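Local coordinates for protein AxyAgu115A (Amphibacillus xylanus NBRC 15112, PDB 6NPS) that acts as a family GH115 alpha-glucuronidase, probably removing glucuronic acid side groups from arabinoglucuronoxylan, at residues N37-M40 / H41-E44; L127-L130 / S131-G135; S137-V140 / D141-V145; F153-K156 / G157-Y161. The protein carries 3 engineered substitutions. All blocks are in the same frame, centred on the assembly; numbering follows the deposited sequence.

Interaction 1 (N37-M40 / H41-E44); sequences NKVM and HDVE
K38 and D42 stand one turn apart on the same helix and are joined through their backbones: D42 N donates to K38 O at 3.0 Å. The same bond is repeated on either side of it: H41 N reaches N37 O at 3.1 Å, V43 N reaches V39 O at 2.9 Å and E44 N reaches M40 O at 3.1 Å. All four carbonyls of 37-40 are thereby engaged. The D42 side chain folds back toward this ladder, CG lying beside its own backbone N (chi1 -61°), and OD1 comes to 3.2 Å from K38 O. Two acceptors gain nothing from each other, and the carboxylate draws its support from elsewhere, chiefly a salt bridge from OD2 to R207. The K38 side chain leads away from the turn, and its NZ forms a salt bridge with D199. An asparagine in place of D42 would probably leave the guanidinium of R207 without its opposite charge at this point. V39 and V43 supply the apolar side, V39 resting on L127, F128 and L130. This is the uninterrupted i to i+4 pattern of an alpha helix, here helix 30-47, with one side packed on helix 120-133.

Interaction 2 (L127-L130 / S131-G135); sequences LFHL and SEKLG
L127 O accepts from S131 N at 3.3 Å, the donor lying in the carbonyl plane, the first of the backbone bonds that bring helix 120-133 to its close. E132 N follows onto F128 O at 2.8 Å, K133 N onto H129 O, and L134 N onto L130 O at 3.0 Å. At the end G135, with positive phi, gives one of the two bonds back into the last turn, N to E132 O at 2.9 Å, that mark a Schellman motif. Apolar contact is made by L130 and L134: CD1 of L130 meets CG of L134 at 3.9 Å, their side chains crossing at a slant, while S131 CB sits at the edge of the F128 ring. The third kind is looser, between a ring and the next turn. With CG anti to its backbone N (chi1 -166°), the H129 ring lies along that turn, its NE2 3.9 Å from K133 CE and its ND1 4.0 Å from E132 OE1, too far for a bond. The ring also meets F97, F99 and, nearly parallel, Y161. Replacing H129 by an alanine would probably open a gap among these aromatic rings and set the methylenes of K133 free to shift. The chemistry implies a division of labour: main-chain bonds end the helix, leucines hold its buried side, and H129 meets K133 by ring against methylene, without an ion pair.

Interaction 3 (S137-V140 / D141-V145); sequences SPLV and DWSGV
A type I beta turn from S137 to V140, overlaid by an ST turn, lies early in the loop between helix 120-133 and strand 152-155, and S137 also touches V145 as the loop curls back. V140 N closes the beta turn on S137 O at 3.0 Å. The ST turn is made by S137 OG, which accepts from L139 N at 3.1 Å and is also bonded to Q493. The chain coils on from within the turn, L139 O accepting from S143 N at 2.9 Å, a fairly straight bond with an angle of 162° at the hydrogen. The return to V145 is held in two ways. Apolar contacts come first: CG1 of V145 meets S137 CB at 3.9 Å, and its CG2 lies against L139 CB; helices 482-494 and 564-596 close over these residues. A water also bridges the ends, accepting from S137 N and donating to V145 O. A second water couples P138 O to W142 N, stitching the first turn to the next. The polar end of D141 looks elsewhere, its OD2 bonding H200, whereas the buried S143 OG has no partner in the model. V140 places its CG1 between backbone N and carbonyl carbon (chi1 56°), the crowded position, and this swings CG2 to 3.5 Å from V145 O. On the backbone beside it, V140 CA offers a hydrogen to that same V145 O at 3.4 Å.

Interaction 4 (F153-K156 / G157-Y161); sequences FSLK and GDYKY
L155 lays one methyl over the ring of Y159, a compact example of a CH-pi contact made round a turn. CD2 stands 4.2 Å from the centroid of the Y159 ring, 17° off its normal, and is displaced toward the rim, 4.1 Å from Y159 CD2. Y159 CG lies anti to its backbone N (chi1 -161°), which places the ring beside the L155 methyl; the two side chains slant across each other. What brings them together is the type I beta turn from K156 to Y159, which links strand 152-155, paired with strand 5-8, to strand 160-162 at the border of a different sheet, beside strand 97-106. The turn is closed by Y159 N donating to K156 O at 3.0 Å; the donor sits well above the carbonyl plane and not on a lone pair. On the solvent side, K156 and D158 run side by side. K156 CG is anti to its backbone N, and D158 sets CG between its backbone N and carbonyl carbon (chi1 57°), which brings OD1 to 3.1 Å from K156 CG. The carboxylate thus meets the aliphatic stem, while K156 NZ remains 5.9 Å from D158 OD1; at most a weak attraction is likely, and no salt bridge forms. Y159 OH is hydrogen-bonded to a bound glycerol, probably from the crystallisation liquor.

Interactions 1 and 2 are stretches of two helices that pack on each other, V39 meeting F128 and V43 meeting L134, and R207 forms a salt bridge with D42 and a weak hydrogen bond with S131. Interaction 2 is the more buried of this pair. Interaction 3 follows directly in the chain and is also buried, but with no helix to supply its bonds it relies on a turn, two waters and neighbouring helices. Interaction 4 lies nearer the surface; its own local contact is a turn bond and a methyl over a ring, while its backbone pairs with neighbouring strands. It still touches interaction 2, where L134 packs on F153, whereas interactions 3 and 4 stay about 13 Å apart at their nearest atoms.

Interaction 1 (N37-M40 / H41-E44)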
# COMPACT_ATOMS: atom_id res chain seq x y z
N ASN A 37 -32.97 53.19 -7.12
CA ASN A 37 -33.50 52.46 -8.28
C ASN A 37 -33.45 50.94 -8.11
O ASN A 37 -34.34 50.24 -8.61
CB ASN A 37 -32.74 52.86 -9.54
CG ASN A 37 -33.11 54.24 -10.00
OD1 ASN A 37 -34.23 54.71 -9.77
ND2 ASN A 37 -32.15 54.93 -10.62
N LYS A 38 -32.42 50.41 -7.44
CA LYS A 38 -32.41 48.99 -7.16
C LYS A 38 -33.54 48.61 -6.22
O LYS A 38 -34.17 47.56 -6.39
CB LYS A 38 -31.06 48.60 -6.56
CG LYS A 38 -29.90 48.81 -7.54
CD LYS A 38 -28.65 48.09 -7.07
CE LYS A 38 -27.45 48.33 -7.99
NZ LYS A 38 -27.66 47.81 -9.38
N VAL A 39 -33.81 49.45 -5.22
CA VAL A 39 -34.89 49.14 -4.29
C VAL A 39 -36.25 49.22 -4.99
O VAL A 39 -37.17 48.45 -4.67
CB VAL A 39 -34.77 50.05 -3.06
CG1 VAL A 39 -35.98 49.92 -2.18
CG2 VAL A 39 -33.50 49.67 -2.27
N MET A 40 -36.42 50.14 -5.94
CA MET A 40 -37.64 50.18 -6.74
C MET A 40 -37.81 48.89 -7.52
O MET A 40 -38.94 48.43 -7.73
CB MET A 40 -37.64 51.35 -7.71
CG MET A 40 -37.72 52.70 -7.01
SD MET A 40 -38.10 54.09 -8.11
CE MET A 40 -37.48 53.45 -9.68
N HIS A 41 -36.71 48.31 -7.99
CA HIS A 41 -36.84 47.02 -8.64
C HIS A 41 -37.26 45.94 -7.64
O HIS A 41 -38.07 45.08 -7.98
CB HIS A 41 -35.54 46.64 -9.36
CG HIS A 41 -35.68 45.37 -10.13
ND1 HIS A 41 -35.19 44.17 -9.66
CD2 HIS A 41 -36.34 45.09 -11.28
CE1 HIS A 41 -35.51 43.21 -10.52
NE2 HIS A 41 -36.20 43.75 -11.51
N ASP A 42 -36.76 46.00 -6.40
CA ASP A 42 -37.23 45.09 -5.36
C ASP A 42 -38.74 45.25 -5.10
O ASP A 42 -39.46 44.26 -4.93
CB ASP A 42 -36.43 45.31 -4.06
CG ASP A 42 -34.90 45.06 -4.23
OD1 ASP A 42 -34.45 44.56 -5.29
OD2 ASP A 42 -34.15 45.38 -3.28
N VAL A 43 -39.24 46.49 -5.10
CA VAL A 43 -40.68 46.70 -4.95
C VAL A 43 -41.43 46.00 -6.08
O VAL A 43 -42.46 45.34 -5.85
CB VAL A 43 -40.99 48.21 -4.90
CG1 VAL A 43 -42.51 48.48 -4.95
CG2 VAL A 43 -40.34 48.84 -3.63
N GLU A 44 -40.95 46.13 -7.31
CA GLU A 44 -41.59 45.46 -8.45
C GLU A 44 -41.58 43.94 -8.29
O GLU A 44 -42.53 43.26 -8.70
CB GLU A 44 -40.89 45.86 -9.75
CG GLU A 44 -41.46 45.19 -10.99
CD GLU A 44 -40.64 45.50 -12.24
OE1 GLU A 44 -40.92 44.90 -13.30
OE2 GLU A 44 -39.71 46.35 -12.17

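Interaction 2 (L127-L130 / S131-G135)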
# COMPACT_ATOMS: atom_id res chain seq x y z
N LEU A 127 -32.05 52.38 2.76
CA LEU A 127 -32.78 51.93 1.58
C LEU A 127 -32.89 50.41 1.54
O LEU A 127 -33.99 49.86 1.38
CB LEU A 127 -32.10 52.46 0.32
CG LEU A 127 -32.41 53.95 0.13
CD1 LEU A 127 -31.48 54.55 -0.91
CD2 LEU A 127 -33.88 54.21 -0.26
N PHE A 128 -31.78 49.70 1.73
CA PHE A 128 -31.87 48.25 1.72
C PHE A 128 -32.63 47.72 2.95
O PHE A 128 -33.13 46.60 2.91
CB PHE A 128 -30.47 47.66 1.64
CG PHE A 128 -29.86 47.74 0.25
CD1 PHE A 128 -30.64 47.55 -0.89
CD2 PHE A 128 -28.49 47.99 0.09
CE1 PHE A 128 -30.06 47.57 -2.18
CE2 PHE A 128 -27.91 48.02 -1.18
CZ PHE A 128 -28.70 47.80 -2.32
N HIS A 129 -32.72 48.50 4.03
CA HIS A 129 -33.59 48.10 5.13
C HIS A 129 -35.05 48.04 4.67
O HIS A 129 -35.79 47.13 5.05
CB HIS A 129 -33.43 49.07 6.31
CG HIS A 129 -34.01 48.58 7.59
ND1 HIS A 129 -33.40 47.62 8.37
CD2 HIS A 129 -35.14 48.93 8.25
CE1 HIS A 129 -34.12 47.41 9.46
NE2 HIS A 129 -35.20 48.18 9.40
N LEU A 130 -35.47 48.99 3.82
CA LEU A 130 -36.81 48.87 3.25
C LEU A 130 -36.94 47.57 2.48
O LEU A 130 -37.92 46.81 2.65
CB LEU A 130 -37.11 50.07 2.33
CG LEU A 130 -38.38 49.92 1.48
CD1 LEU A 130 -39.64 49.55 2.33
CD2 LEU A 130 -38.64 51.21 0.64
N SER A 131 -35.93 47.26 1.66
CA SER A 131 -35.89 46.00 0.91
C SER A 131 -36.04 44.79 1.82
O SER A 131 -36.82 43.86 1.53
CB SER A 131 -34.56 45.98 0.14
OG SER A 131 -34.69 45.25 -1.05
N GLU A 132 -35.35 44.83 2.96
CA GLU A 132 -35.42 43.76 3.95
C GLU A 132 -36.83 43.60 4.55
O GLU A 132 -37.31 42.47 4.70
CB GLU A 132 -34.40 43.99 5.07
CG GLU A 132 -34.42 42.94 6.16
CD GLU A 132 -33.47 43.25 7.30
OE1 GLU A 132 -32.47 43.96 7.05
OE2 GLU A 132 -33.71 42.79 8.43
N LYS A 133 -37.48 44.71 4.88
CA LYS A 133 -38.85 44.66 5.40
C LYS A 133 -39.86 44.20 4.35
O LYS A 133 -40.91 43.66 4.71
CB LYS A 133 -39.22 46.02 5.96
CG LYS A 133 -38.73 46.08 7.35
CD LYS A 133 -38.94 47.38 8.01
CE LYS A 133 -38.91 47.10 9.49
NZ LYS A 133 -39.84 45.97 9.89
N LEU A 134 -39.57 44.40 3.07
CA LEU A 134 -40.42 43.84 2.04
C LEU A 134 -40.10 42.38 1.78
O LEU A 134 -40.73 41.80 0.89
CB LEU A 134 -40.29 44.60 0.74
CG LEU A 134 -40.74 46.05 0.87
CD1 LEU A 134 -40.48 46.79 -0.41
CD2 LEU A 134 -42.19 46.03 1.22
N GLY A 135 -39.16 41.80 2.52
CA GLY A 135 -38.88 40.37 2.38
C GLY A 135 -37.85 40.03 1.33
O GLY A 135 -37.75 38.87 0.92

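Interaction 3 (S137-V140 / D141-V145)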
# COMPACT_ATOMS: atom_id res chain seq x y z
N SER A 137 -34.23 39.26 -0.07
CA SER A 137 -32.97 38.79 0.43
C SER A 137 -31.80 39.61 -0.11
O SER A 137 -31.85 40.09 -1.25
CB SER A 137 -32.78 37.31 0.04
OG SER A 137 -31.46 36.92 0.32
N PRO A 138 -30.72 39.76 0.66
CA PRO A 138 -29.48 40.35 0.11
C PRO A 138 -28.93 39.63 -1.11
O PRO A 138 -28.08 40.18 -1.81
CB PRO A 138 -28.48 40.23 1.28
CG PRO A 138 -29.30 40.01 2.49
CD PRO A 138 -30.60 39.38 2.08
N LEU A 139 -29.31 38.38 -1.31
CA LEU A 139 -28.89 37.54 -2.43
C LEU A 139 -29.88 37.57 -3.58
O LEU A 139 -29.75 36.77 -4.51
CB LEU A 139 -28.70 36.10 -1.96
CG LEU A 139 -27.96 35.95 -0.62
CD1 LEU A 139 -27.91 34.49 -0.17
CD2 LEU A 139 -26.55 36.54 -0.76
N VAL A 140 -30.85 38.50 -3.55
CA VAL A 140 -31.86 38.59 -4.61
C VAL A 140 -31.21 38.63 -6.00
O VAL A 140 -31.63 37.91 -6.91
CB VAL A 140 -32.78 39.81 -4.37
CG1 VAL A 140 -31.98 41.12 -4.27
CG2 VAL A 140 -33.84 39.89 -5.46
N ASP A 141 -30.17 39.42 -6.16
CA ASP A 141 -29.49 39.49 -7.45
C ASP A 141 -28.37 38.46 -7.58
O ASP A 141 -28.27 37.79 -8.61
CB ASP A 141 -28.93 40.90 -7.66
CG ASP A 141 -28.03 41.00 -8.90
OD1 ASP A 141 -28.57 41.22 -10.01
OD2 ASP A 141 -26.80 40.86 -8.75
N TRP A 142 -27.56 38.31 -6.54
CA TRP A 142 -26.38 37.45 -6.60
C TRP A 142 -26.74 35.98 -6.83
O TRP A 142 -26.09 35.29 -7.62
CB TRP A 142 -25.56 37.59 -5.32
CG TRP A 142 -24.32 36.78 -5.46
CD1 TRP A 142 -24.07 35.56 -4.91
CD2 TRP A 142 -23.19 37.11 -6.27
NE1 TRP A 142 -22.83 35.12 -5.32
CE2 TRP A 142 -22.27 36.06 -6.15
CE3 TRP A 142 -22.87 38.21 -7.07
CZ2 TRP A 142 -21.04 36.06 -6.81
CZ3 TRP A 142 -21.64 38.23 -7.71
CH2 TRP A 142 -20.75 37.14 -7.59
N SER A 143 -27.77 35.46 -6.15
CA SER A 143 -28.14 34.05 -6.24
C SER A 143 -29.51 33.84 -6.87
O SER A 143 -30.01 32.70 -6.89
CB SER A 143 -28.13 33.42 -4.84
OG SER A 143 -26.85 33.54 -4.22
N GLY A 144 -30.15 34.90 -7.36
CA GLY A 144 -31.50 34.75 -7.89
C GLY A 144 -32.53 34.31 -6.87
O GLY A 144 -33.37 33.47 -7.18
N VAL A 145 -32.48 34.85 -5.66
CA VAL A 145 -33.48 34.53 -4.64
C VAL A 145 -34.67 35.47 -4.85
O VAL A 145 -34.63 36.63 -4.45
CB VAL A 145 -32.90 34.64 -3.23
CG1 VAL A 145 -33.98 34.30 -2.17
CG2 VAL A 145 -31.68 33.71 -3.12
O HOH W 1 -35.63 37.74 -1.91
O HOH W 2 -27.77 40.21 -4.48

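Interaction 4 (F153-K156 / G157-Y161)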
# COMPACT_ATOMS: atom_id res chain seq x y z
N PHE A 153 -48.55 45.81 2.19
CA PHE A 153 -47.47 45.93 3.18
C PHE A 153 -47.84 47.11 4.06
O PHE A 153 -48.35 48.11 3.55
CB PHE A 153 -46.13 46.15 2.48
CG PHE A 153 -45.03 46.66 3.37
CD1 PHE A 153 -44.35 45.79 4.21
CD2 PHE A 153 -44.65 48.00 3.34
CE1 PHE A 153 -43.36 46.24 5.04
CE2 PHE A 153 -43.63 48.47 4.17
CZ PHE A 153 -42.98 47.58 5.01
N SER A 154 -47.65 46.99 5.37
CA SER A 154 -47.97 48.13 6.22
C SER A 154 -46.95 48.29 7.32
O SER A 154 -46.30 47.32 7.73
CB SER A 154 -49.36 48.01 6.84
OG SER A 154 -50.31 47.94 5.81
N LEU A 155 -46.80 49.53 7.79
CA LEU A 155 -46.01 49.87 8.97
C LEU A 155 -46.87 50.76 9.84
O LEU A 155 -47.59 51.61 9.32
CB LEU A 155 -44.72 50.61 8.63
CG LEU A 155 -43.65 50.01 7.71
CD1 LEU A 155 -42.70 51.12 7.24
CD2 LEU A 155 -42.87 48.94 8.44
N LYS A 156 -46.79 50.57 11.15
CA LYS A 156 -47.56 51.38 12.08
C LYS A 156 -47.26 52.87 11.85
O LYS A 156 -46.16 53.25 11.42
CB LYS A 156 -47.25 50.96 13.52
CG LYS A 156 -48.08 51.67 14.57
CD LYS A 156 -49.47 51.03 14.76
CE LYS A 156 -50.01 51.26 16.17
NZ LYS A 156 -51.34 50.61 16.40
N GLY A 157 -48.25 53.71 12.13
CA GLY A 157 -48.13 55.13 11.84
C GLY A 157 -47.02 55.86 12.59
O GLY A 157 -46.64 56.97 12.19
N ASP A 158 -46.50 55.27 13.66
CA ASP A 158 -45.37 55.85 14.39
C ASP A 158 -44.15 54.94 14.37
O ASP A 158 -43.31 55.02 15.28
CB ASP A 158 -45.77 56.18 15.83
CG ASP A 158 -46.28 54.96 16.59
OD1 ASP A 158 -46.44 53.89 15.97
OD2 ASP A 158 -46.54 55.09 17.81
N TYR A 159 -44.05 54.04 13.38
CA TYR A 159 -42.84 53.25 13.21
C TYR A 159 -41.63 54.15 13.22
O TYR A 159 -41.62 55.21 12.59
CB TYR A 159 -42.88 52.45 11.90
CG TYR A 159 -41.90 51.33 11.93
CD1 TYR A 159 -40.54 51.53 11.61
CD2 TYR A 159 -42.30 50.05 12.32
CE1 TYR A 159 -39.64 50.49 11.67
CE2 TYR A 159 -41.41 49.00 12.38
CZ TYR A 159 -40.09 49.21 12.05
OH TYR A 159 -39.23 48.13 12.14
N LYS A 160 -40.60 53.76 13.98
CA LYS A 160 -39.36 54.52 14.06
C LYS A 160 -38.24 53.59 14.47
O LYS A 160 -38.34 52.89 15.47
CB LYS A 160 -39.46 55.69 15.05
CG LYS A 160 -38.15 56.50 15.21
CD LYS A 160 -38.19 57.33 16.51
CE LYS A 160 -37.09 58.36 16.59
NZ LYS A 160 -37.17 59.17 17.85
N TYR A 161 -37.16 53.58 13.68
CA TYR A 161 -35.99 52.78 13.98
C TYR A 161 -34.77 53.61 13.63
O TYR A 161 -34.76 54.24 12.56
CB TYR A 161 -36.01 51.45 13.19
CG TYR A 161 -34.73 50.66 13.34
CD1 TYR A 161 -34.37 50.12 14.58
CD2 TYR A 161 -33.85 50.52 12.28
CE1 TYR A 161 -33.18 49.43 14.73
CE2 TYR A 161 -32.66 49.81 12.41
CZ TYR A 161 -32.33 49.28 13.64
OH TYR A 161 -31.15 48.58 13.76